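Local coordinates for microcin B17-processing protein McbB (Escherichia coli str. K-12 substr. MG1655, PDB 6GRH) that is needed to process the inactive microcin B17 precursor McbA into the active antibiotic peptide, at residues I126-N131 with V153-S158; L140-L145 with A167-Y172; E146-D151 with Y225-P230. All coordinates share one frame; numbering follows the deposited sequence.

Contact 1: residues I126-N131 with V153-S158; sequences IDIKDN and VKRIYS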
loop_
_atom_site.group_PDB
_atom_site.type_symbol
_atom_site.label_atom_id
_atom_site.label_comp_id
_atom_site.label_asym_id
_atom_site.label_seq_id
_atom_site.Cartn_x
_atom_site.Cartn_y
_atom_site.Cartn_z
ATOM N N ILE B 126 13.337 -18.952 29.475
ATOM C CA ILE B 126 14.787 -18.845 29.500
ATOM C C ILE B 126 15.226 -17.373 29.594
ATOM O O ILE B 126 14.758 -16.512 28.832
ATOM C CB ILE B 126 15.400 -19.523 28.261
ATOM C CG1 ILE B 126 14.990 -20.990 28.218
ATOM C CG2 ILE B 126 16.925 -19.413 28.289
ATOM C CD1 ILE B 126 15.057 -21.606 26.844
ATOM N N ASP B 127 16.117 -17.090 30.536
ATOM C CA ASP B 127 16.705 -15.767 30.655
ATOM C C ASP B 127 17.771 -15.641 29.575
ATOM O O ASP B 127 18.647 -16.497 29.479
ATOM C CB ASP B 127 17.315 -15.553 32.047
ATOM C CG ASP B 127 17.708 -14.082 32.314
ATOM O OD1 ASP B 127 18.036 -13.339 31.365
ATOM O OD2 ASP B 127 17.706 -13.681 33.498
ATOM N N ILE B 128 17.705 -14.581 28.774
ATOM C CA ILE B 128 18.726 -14.320 27.764
ATOM C C ILE B 128 20.169 -14.283 28.339
ATOM O O ILE B 128 21.100 -14.639 27.642
ATOM C CB ILE B 128 18.416 -13.024 26.958
ATOM C CG1 ILE B 128 19.281 -12.934 25.704
ATOM C CG2 ILE B 128 18.595 -11.777 27.808
ATOM C CD1 ILE B 128 18.976 -14.016 24.681
ATOM N N LYS B 129 20.332 -13.881 29.598
ATOM C CA LYS B 129 21.644 -13.894 30.298
ATOM C C LYS B 129 22.286 -15.286 30.461
ATOM O O LYS B 129 23.481 -15.378 30.704
ATOM C CB LYS B 129 21.508 -13.278 31.701
ATOM C CG LYS B 129 21.116 -11.805 31.710
ATOM N N ASP B 130 21.500 -16.354 30.361
ATOM C CA ASP B 130 22.021 -17.719 30.447
ATOM C C ASP B 130 23.021 -18.048 29.338
ATOM O O ASP B 130 22.734 -17.867 28.167
ATOM C CB ASP B 130 20.875 -18.738 30.398
ATOM C CG ASP B 130 20.032 -18.754 31.679
ATOM O OD1 ASP B 130 20.391 -18.067 32.664
ATOM O OD2 ASP B 130 18.996 -19.463 31.698
ATOM N N ASN B 131 24.208 -18.514 29.727
ATOM C CA ASN B 131 25.110 -19.211 28.812
ATOM C C ASN B 131 24.601 -20.648 28.675
ATOM O O ASN B 131 23.837 -21.124 29.528
ATOM C CB ASN B 131 26.554 -19.179 29.343
ATOM C CG ASN B 131 27.125 -17.764 29.417
ATOM O OD1 ASN B 131 27.803 -17.413 30.373
ATOM N ND2 ASN B 131 26.842 -16.946 28.403
ATOM N N VAL B 153 19.293 -10.943 18.917
ATOM C CA VAL B 153 18.608 -11.724 17.898
ATOM C C VAL B 153 19.622 -12.525 17.095
ATOM O O VAL B 153 19.394 -13.698 16.804
ATOM C CB VAL B 153 17.740 -10.842 16.968
ATOM C CG1 VAL B 153 17.034 -11.695 15.914
ATOM C CG2 VAL B 153 16.715 -10.072 17.779
ATOM N N LYS B 154 20.744 -11.903 16.754
ATOM C CA LYS B 154 21.769 -12.566 15.970
ATOM C C LYS B 154 22.373 -13.776 16.703
ATOM O O LYS B 154 22.584 -14.818 16.092
ATOM C CB LYS B 154 22.850 -11.550 15.608
ATOM C CG LYS B 154 24.001 -12.054 14.773
ATOM C CD LYS B 154 24.872 -10.846 14.400
ATOM C CE LYS B 154 26.151 -11.253 13.711
ATOM N NZ LYS B 154 25.879 -11.421 12.254
ATOM N N ARG B 155 22.620 -13.626 18.000
ATOM C CA ARG B 155 23.093 -14.736 18.838
ATOM C C ARG B 155 22.109 -15.930 18.839
ATOM O O ARG B 155 22.522 -17.083 18.701
ATOM C CB ARG B 155 23.305 -14.248 20.271
ATOM C CG ARG B 155 23.728 -15.326 21.268
ATOM C CD ARG B 155 23.472 -14.873 22.691
ATOM N NE ARG B 155 23.631 -15.949 23.680
ATOM C CZ ARG B 155 23.146 -15.918 24.923
ATOM N NH1 ARG B 155 22.453 -14.866 25.365
ATOM N NH2 ARG B 155 23.345 -16.955 25.740
ATOM N N ILE B 156 20.821 -15.644 19.016
ATOM C CA ILE B 156 19.792 -16.688 19.055
ATOM C C ILE B 156 19.676 -17.409 17.693
ATOM O O ILE B 156 19.584 -18.658 17.618
ATOM C CB ILE B 156 18.422 -16.119 19.538
ATOM C CG1 ILE B 156 18.503 -15.592 20.981
ATOM C CG2 ILE B 156 17.328 -17.169 19.445
ATOM C CD1 ILE B 156 18.994 -16.609 22.005
ATOM N N TYR B 157 19.683 -16.637 16.610
ATOM C CA TYR B 157 19.698 -17.238 15.276
ATOM C C TYR B 157 20.949 -18.095 15.056
ATOM O O TYR B 157 20.852 -19.205 14.529
ATOM C CB TYR B 157 19.574 -16.177 14.184
ATOM C CG TYR B 157 18.178 -15.580 13.960
ATOM C CD1 TYR B 157 17.036 -15.986 14.690
ATOM C CD2 TYR B 157 18.003 -14.598 12.985
ATOM C CE1 TYR B 157 15.780 -15.419 14.445
ATOM C CE2 TYR B 157 16.764 -14.031 12.750
ATOM C CZ TYR B 157 15.652 -14.443 13.465
ATOM O OH TYR B 157 14.433 -13.884 13.175
ATOM N N SER B 158 22.110 -17.572 15.454
ATOM C CA SER B 158 23.374 -18.247 15.268
ATOM C C SER B 158 23.387 -19.603 15.979
ATOM O O SER B 158 23.812 -20.584 15.419
ATOM C CB SER B 158 24.497 -17.352 15.771
ATOM O OG SER B 158 25.720 -17.969 15.597
#
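Arg155 holds its CG trans to the backbone N (chi1 177°) and stays extended as far as NE, which carries the guanidinium from helix 150-160 across to Ile128 and Asp130 in the turn after strand 122-127. Ile128 also swings CG1 away from its own N, toward the helix, and the isoleucine and the arginine reach past one another from opposite sides. The arginine then works as a fork. NH1 donates to Ile128 O at 2.7 Å, fairly straight at 163°, and NH2 donates to Asp130 O at 2.7 Å with more bend, 145°. Both oxygens sit at the edge of the guanidinium, close to its plane. Alongside the fork, Ile128 CD1 lies 3.6 Å from Arg155 NH1 and 3.7 Å from Ile156 CD1. The isoleucines pack on the sheet: Ile101 of strand 97-102 touches both, and Leu143 touches Ile156. The gripped carbonyls belong to a type I turn from Asp127 to Asp130, closed by Asp130 N to Asp127 O at 3.0 Å. An Asx turn overlaps it, with Lys129 N donating to Asp127 OD1 at 2.9 Å from above the carboxylate plane. The arginine charge is met by main-chain oxygens; the two bonds, near the guanidinium plane, fix its rotation and tie the turn to the helix, with the apolar pair packed on the inner side.

Contact 2: residues L140-L145 with A167-Y172; sequences LIWLHL and AFIQSY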
loop_
_atom_site.group_PDB
_atom_site.type_symbol
_atom_site.label_atom_id
_atom_site.label_comp_id
_atom_site.label_asym_id
_atom_site.label_seq_id
_atom_site.Cartn_x
_atom_site.Cartn_y
_atom_site.Cartn_z
ATOM N N LEU B 140 9.209 -24.123 18.683
ATOM C CA LEU B 140 8.996 -22.697 18.405
ATOM C C LEU B 140 9.700 -21.873 19.486
ATOM O O LEU B 140 9.431 -22.029 20.678
ATOM C CB LEU B 140 7.516 -22.360 18.367
ATOM C CG LEU B 140 7.078 -20.904 18.118
ATOM C CD1 LEU B 140 7.514 -20.428 16.746
ATOM C CD2 LEU B 140 5.580 -20.783 18.272
ATOM N N ILE B 141 10.622 -21.018 19.080
ATOM C CA ILE B 141 11.330 -20.156 20.002
ATOM C C ILE B 141 10.733 -18.752 19.936
ATOM O O ILE B 141 10.833 -18.074 18.891
ATOM C CB ILE B 141 12.847 -20.112 19.684
ATOM C CG1 ILE B 141 13.434 -21.525 19.709
ATOM C CG2 ILE B 141 13.558 -19.161 20.632
ATOM C CD1 ILE B 141 14.898 -21.613 19.328
ATOM N N TRP B 142 10.132 -18.316 21.043
ATOM C CA TRP B 142 9.642 -16.963 21.180
ATOM C C TRP B 142 10.688 -16.128 21.906
ATOM O O TRP B 142 10.986 -16.385 23.059
ATOM C CB TRP B 142 8.313 -16.922 21.954
ATOM C CG TRP B 142 7.632 -15.582 21.815
ATOM C CD1 TRP B 142 8.146 -14.355 22.200
ATOM C CD2 TRP B 142 6.366 -15.310 21.225
ATOM N NE1 TRP B 142 7.257 -13.361 21.906
ATOM C CE2 TRP B 142 6.174 -13.904 21.281
ATOM C CE3 TRP B 142 5.369 -16.109 20.658
ATOM C CZ2 TRP B 142 5.025 -13.277 20.789
ATOM C CZ3 TRP B 142 4.228 -15.496 20.159
ATOM C CH2 TRP B 142 4.070 -14.084 20.226
ATOM N N LEU B 143 11.256 -15.125 21.219
ATOM C CA LEU B 143 12.216 -14.217 21.834
ATOM C C LEU B 143 11.546 -12.880 22.112
ATOM O O LEU B 143 11.155 -12.202 21.178
ATOM C CB LEU B 143 13.411 -14.035 20.922
ATOM C CG LEU B 143 14.484 -13.014 21.287
ATOM C CD1 LEU B 143 15.133 -13.299 22.638
ATOM C CD2 LEU B 143 15.532 -12.996 20.168
ATOM N N HIS B 144 11.427 -12.505 23.384
ATOM C CA HIS B 144 10.753 -11.277 23.767
ATOM C C HIS B 144 11.774 -10.372 24.440
ATOM O O HIS B 144 12.357 -10.750 25.452
ATOM C CB HIS B 144 9.574 -11.558 24.692
ATOM C CG HIS B 144 8.937 -10.325 25.241
ATOM N ND1 HIS B 144 8.174 -9.487 24.465
ATOM C CD2 HIS B 144 9.012 -9.751 26.459
ATOM C CE1 HIS B 144 7.773 -8.464 25.200
ATOM N NE2 HIS B 144 8.237 -8.618 26.424
ATOM N N LEU B 145 11.949 -9.162 23.892
ATOM C CA LEU B 145 12.896 -8.177 24.414
ATOM C C LEU B 145 12.239 -6.839 24.767
ATOM O O LEU B 145 11.627 -6.203 23.896
ATOM C CB LEU B 145 13.990 -7.922 23.378
ATOM C CG LEU B 145 14.843 -9.141 23.023
ATOM C CD1 LEU B 145 15.834 -8.807 21.922
ATOM C CD2 LEU B 145 15.572 -9.651 24.255
ATOM N N ALA B 167 11.483 -22.907 14.576
ATOM C CA ALA B 167 10.968 -21.636 14.092
ATOM C C ALA B 167 11.127 -20.610 15.206
ATOM O O ALA B 167 11.304 -20.966 16.366
ATOM C CB ALA B 167 9.514 -21.742 13.655
ATOM N N PHE B 168 11.081 -19.340 14.829
ATOM C CA PHE B 168 11.261 -18.240 15.756
ATOM C C PHE B 168 10.137 -17.242 15.606
ATOM O O PHE B 168 9.645 -17.007 14.472
ATOM C CB PHE B 168 12.557 -17.468 15.479
ATOM C CG PHE B 168 13.796 -18.311 15.445
ATOM C CD1 PHE B 168 14.127 -19.044 14.304
ATOM C CD2 PHE B 168 14.632 -18.352 16.524
ATOM C CE1 PHE B 168 15.284 -19.801 14.248
ATOM C CE2 PHE B 168 15.796 -19.098 16.488
ATOM C CZ PHE B 168 16.127 -19.818 15.342
ATOM N N ILE B 169 9.792 -16.614 16.734
ATOM C CA ILE B 169 8.974 -15.406 16.754
ATOM C C ILE B 169 9.743 -14.452 17.621
ATOM O O ILE B 169 10.370 -14.882 18.578
ATOM C CB ILE B 169 7.582 -15.670 17.354
ATOM C CG1 ILE B 169 6.792 -16.508 16.361
ATOM C CG2 ILE B 169 6.838 -14.360 17.643
ATOM C CD1 ILE B 169 5.567 -17.156 16.934
ATOM N N GLN B 170 9.755 -13.186 17.235
ATOM C CA GLN B 170 10.426 -12.147 17.985
ATOM C C GLN B 170 9.440 -11.075 18.323
ATOM O O GLN B 170 8.659 -10.661 17.450
ATOM C CB GLN B 170 11.565 -11.504 17.190
ATOM C CG GLN B 170 12.625 -12.441 16.651
ATOM C CD GLN B 170 12.240 -13.219 15.399
ATOM O OE1 GLN B 170 12.703 -14.340 15.218
ATOM N NE2 GLN B 170 11.475 -12.625 14.516
ATOM N N SER B 171 9.513 -10.578 19.550
ATOM C CA SER B 171 8.667 -9.466 19.972
ATOM C C SER B 171 9.475 -8.413 20.725
ATOM O O SER B 171 10.449 -8.706 21.388
ATOM C CB SER B 171 7.452 -9.969 20.770
ATOM O OG SER B 171 7.827 -10.558 21.990
ATOM N N TYR B 172 9.094 -7.160 20.541
ATOM C CA TYR B 172 9.916 -6.010 20.931
ATOM C C TYR B 172 9.058 -4.745 20.730
ATOM O O TYR B 172 7.949 -4.818 20.178
ATOM C CB TYR B 172 11.229 -5.956 20.088
ATOM C CG TYR B 172 10.978 -5.980 18.613
ATOM C CD1 TYR B 172 10.777 -7.175 17.943
ATOM C CD2 TYR B 172 10.847 -4.798 17.895
ATOM C CE1 TYR B 172 10.504 -7.207 16.594
ATOM C CE2 TYR B 172 10.565 -4.814 16.547
ATOM C CZ TYR B 172 10.395 -6.007 15.902
ATOM O OH TYR B 172 10.085 -6.026 14.584
#
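Ile169 drives CG2 squarely onto the Trp142 indole, 3.5 Å from the centroid of the six-membered ring and only 2° off its normal, a clean CH-pi contact. Trp142 reaches this place by setting CG trans to its backbone N (chi1 -166°), which tips the ring over the neighbouring strand. On the same face, Leu140 crosses the other branch of the isoleucine, with Leu140 CD1 3.8 Å from Ile169 CD1, and it also touches Ala167 CB. Helix 236-254 covers this side through Ile246, Leu250 and Leu253. On the other face Ile141 and Phe168 rise alongside each other, with Ile141 CD1 3.9 Å from Phe168 CE2; helix 150-160 packs there. Strand 139-144, that helix and strand 167-174 form a beta-alpha-beta unit whose two strands are parallel neighbours. Their main chains are joined by five hydrogen bonds, for example Ile141 N to Ala167 O and Ile169 N to Ile141 O, each 2.8 Å.

Further along, the apolar face gives way to a polar cluster around Ser171 OG. Trp142 NE1 donates to Ser171 OG at 2.9 Å, nearly in the indole plane, and His144 ND1 lies 2.7 Å from Ser171 OG in a hydrogen bond whose direction is open. On the opposite face Gln170 turns its amide to Tyr157 and Asp181, and the hydroxyl of Tyr172 also bonds Asp181. One buried serine oxygen thus serves two aromatic nitrogens, which ties both rings to the adjacent strand; for the indole, the edge bond to Ser171 OG and the Ile169 methyl over the face together fix its position and tilt.

Contact 3: residues E146-D151 with Y225-P230; sequences ENYHSD and YQMTLP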
loop_
_atom_site.group_PDB
_atom_site.type_symbol
_atom_site.label_atom_id
_atom_site.label_comp_id
_atom_site.label_asym_id
_atom_site.label_seq_id
_atom_site.Cartn_x
_atom_site.Cartn_y
_atom_site.Cartn_z
ATOM N N GLU B 146 12.345 -6.428 26.031
ATOM C CA GLU B 146 12.081 -5.041 26.434
ATOM C C GLU B 146 13.237 -4.122 26.072
ATOM O O GLU B 146 13.031 -3.002 25.596
ATOM C CB GLU B 146 11.786 -4.929 27.938
ATOM C CG GLU B 146 10.374 -5.320 28.269
ATOM C CD GLU B 146 9.869 -4.913 29.646
ATOM O OE1 GLU B 146 10.467 -4.063 30.348
ATOM O OE2 GLU B 146 8.804 -5.448 29.984
ATOM N N ASN B 147 14.458 -4.581 26.298
ATOM C CA ASN B 147 15.629 -3.802 25.959
ATOM C C ASN B 147 16.269 -4.415 24.720
ATOM O O ASN B 147 17.090 -5.319 24.801
ATOM C CB ASN B 147 16.554 -3.726 27.151
ATOM C CG ASN B 147 15.847 -3.161 28.363
ATOM O OD1 ASN B 147 15.215 -2.096 28.287
ATOM N ND2 ASN B 147 15.900 -3.889 29.482
ATOM N N TYR B 148 15.865 -3.896 23.566
ATOM C CA TYR B 148 16.233 -4.481 22.284
ATOM C C TYR B 148 17.709 -4.201 21.945
ATOM O O TYR B 148 18.206 -3.128 22.182
ATOM C CB TYR B 148 15.337 -3.921 21.185
ATOM C CG TYR B 148 15.700 -4.424 19.832
ATOM C CD1 TYR B 148 15.150 -5.590 19.336
ATOM C CD2 TYR B 148 16.638 -3.736 19.044
ATOM C CE1 TYR B 148 15.530 -6.078 18.097
ATOM C CE2 TYR B 148 17.009 -4.199 17.804
ATOM C CZ TYR B 148 16.456 -5.373 17.331
ATOM O OH TYR B 148 16.810 -5.813 16.091
ATOM N N HIS B 149 18.386 -5.193 21.408
ATOM C CA HIS B 149 19.638 -4.989 20.688
ATOM C C HIS B 149 19.662 -6.073 19.627
ATOM O O HIS B 149 19.367 -7.237 19.945
ATOM C CB HIS B 149 20.880 -5.084 21.590
ATOM C CG HIS B 149 22.105 -4.490 20.963
ATOM N ND1 HIS B 149 22.712 -5.039 19.856
ATOM C CD2 HIS B 149 22.803 -3.364 21.250
ATOM C CE1 HIS B 149 23.733 -4.286 19.489
ATOM N NE2 HIS B 149 23.810 -3.260 20.321
ATOM N N SER B 150 20.015 -5.703 18.391
ATOM C CA SER B 150 20.082 -6.643 17.270
ATOM C C SER B 150 21.040 -7.810 17.476
ATOM O O SER B 150 20.772 -8.889 16.974
ATOM C CB SER B 150 20.438 -5.922 15.956
ATOM O OG SER B 150 21.678 -5.254 16.042
ATOM N N ASP B 151 22.151 -7.586 18.179
ATOM C CA ASP B 151 23.083 -8.657 18.556
ATOM C C ASP B 151 22.442 -9.823 19.316
ATOM O O ASP B 151 22.891 -10.950 19.183
ATOM C CB ASP B 151 24.252 -8.119 19.406
ATOM C CG ASP B 151 25.329 -7.430 18.581
ATOM O OD1 ASP B 151 25.275 -7.445 17.330
ATOM O OD2 ASP B 151 26.259 -6.876 19.197
ATOM N N TYR B 225 26.547 -3.982 11.130
ATOM C CA TYR B 225 25.097 -3.948 11.259
ATOM C C TYR B 225 24.754 -4.162 12.703
ATOM O O TYR B 225 24.905 -5.275 13.224
ATOM C CB TYR B 225 24.402 -5.021 10.392
ATOM C CG TYR B 225 22.884 -4.885 10.369
ATOM C CD1 TYR B 225 22.103 -5.458 11.355
ATOM C CD2 TYR B 225 22.234 -4.166 9.357
ATOM C CE1 TYR B 225 20.716 -5.333 11.347
ATOM C CE2 TYR B 225 20.842 -4.036 9.336
ATOM C CZ TYR B 225 20.086 -4.638 10.333
ATOM O OH TYR B 225 18.702 -4.517 10.355
ATOM N N GLN B 226 24.343 -3.094 13.374
ATOM C CA GLN B 226 23.861 -3.229 14.738
ATOM C C GLN B 226 22.985 -2.055 15.109
ATOM O O GLN B 226 23.183 -0.935 14.599
ATOM C CB GLN B 226 25.011 -3.419 15.741
ATOM C CG GLN B 226 25.633 -2.161 16.347
ATOM C CD GLN B 226 26.987 -2.447 16.980
ATOM O OE1 GLN B 226 28.011 -1.890 16.564
ATOM N NE2 GLN B 226 27.007 -3.341 17.970
ATOM N N MET B 227 22.017 -2.308 15.989
ATOM C CA MET B 227 21.152 -1.240 16.454
ATOM C C MET B 227 20.326 -1.550 17.684
ATOM O O MET B 227 20.066 -2.707 18.026
ATOM C CB MET B 227 20.196 -0.859 15.348
ATOM C CG MET B 227 19.579 -2.066 14.683
ATOM S SD MET B 227 18.081 -1.480 13.945
ATOM C CE MET B 227 17.504 -3.012 13.214
ATOM N N THR B 228 19.911 -0.457 18.307
ATOM C CA THR B 228 18.909 -0.435 19.343
ATOM C C THR B 228 17.706 0.294 18.743
ATOM O O THR B 228 17.792 0.809 17.620
ATOM C CB THR B 228 19.441 0.326 20.561
ATOM O OG1 THR B 228 19.785 1.649 20.157
ATOM C CG2 THR B 228 20.690 -0.371 21.131
ATOM N N LEU B 229 16.602 0.352 19.480
ATOM C CA LEU B 229 15.365 0.947 18.962
ATOM C C LEU B 229 14.760 1.895 19.981
ATOM O O LEU B 229 14.599 1.504 21.133
ATOM C CB LEU B 229 14.337 -0.139 18.664
ATOM C CG LEU B 229 14.683 -1.181 17.612
ATOM C CD1 LEU B 229 13.625 -2.281 17.587
ATOM C CD2 LEU B 229 14.861 -0.550 16.234
ATOM N N PRO B 230 14.405 3.129 19.564
ATOM C CA PRO B 230 13.677 3.990 20.479
ATOM C C PRO B 230 12.234 3.455 20.738
ATOM O O PRO B 230 11.608 2.846 19.848
ATOM C CB PRO B 230 13.680 5.354 19.764
ATOM C CG PRO B 230 13.734 5.013 18.325
ATOM C CD PRO B 230 14.506 3.719 18.210
HETATM O O HOH W 1 16.747 -0.738 22.274
HETATM O O HOH W 2 23.702 -6.702 15.288
#
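The start of helix 150-160, with His149 as its N-cap, is where Ser150 meets Met227 of the loop between helices 215-220 and 236-254. The two segments run in nearly opposite directions here, 169° apart. The cap itself is aromatic: Asp151 N donates to His149 ND1 at 3.1 Å, lying exactly in the imidazole plane. Next to it, Ser150 and Met227 form a reciprocal pair, with Ser150 N donating to Met227 O at 3.0 Å and Met227 N donating to Ser150 OG at 3.0 Å. Ser150 places OG between its backbone N and carbonyl carbon (chi1 59°), which turns the hydroxyl to the loop. That same OG gives its proton to a water 2.6 Å from Ser150 OG; the water in turn donates to Asp151 OD1 and Tyr225 O. A second water bridges the two segments farther along, donating to Tyr148 O and accepting from Leu229 N.

The apolar part lies beside this. Leu229 CD1 sits over one face of the Tyr148 ring, 3.7 Å from its centroid and offset toward the rim, in a CH-pi contact, while the hydroxyl of Tyr148 bonds His193. Around the cap, Thr228 CG2 comes within 3.7 Å of His149 CD2, and Gln226 NE2 lies at the imidazole edge, 3.7 Å from His149 CE1, with the amide and ring planes nearly perpendicular. Ile197 of helix 193-204 touches Tyr148, Met227 and Leu229. With His149 ND1 accepting from Asp151 N, a neutral imidazole with its proton on NE2 is probable. The serine is engaged through both its N-H and its hydroxyl, so the loop is stitched to the helix end by direct bonds and by ordered water.

Contact 2 is the buried core, a parallel strand pair, whereas contacts 1 and 3 are only partly buried and lie farther from the chain's centre. Helix 150-160, the crossover between the strands of contact 2, supplies one side of both others: its N-terminal end and the residues leading into it in contact 3, its middle in contact 1. The three also touch directly: Tyr157 reaches Gln170 and Phe168, Tyr172 packs on Leu229 and Tyr148, and Val153 packs on Tyr148. Chemistry follows place: regular main-chain bonding, apolar packing and one buried serine shared by two ring nitrogens in contact 2, an arginine holding turn carbonyls in contact 1, a capped helix end with bridging waters in contact 3.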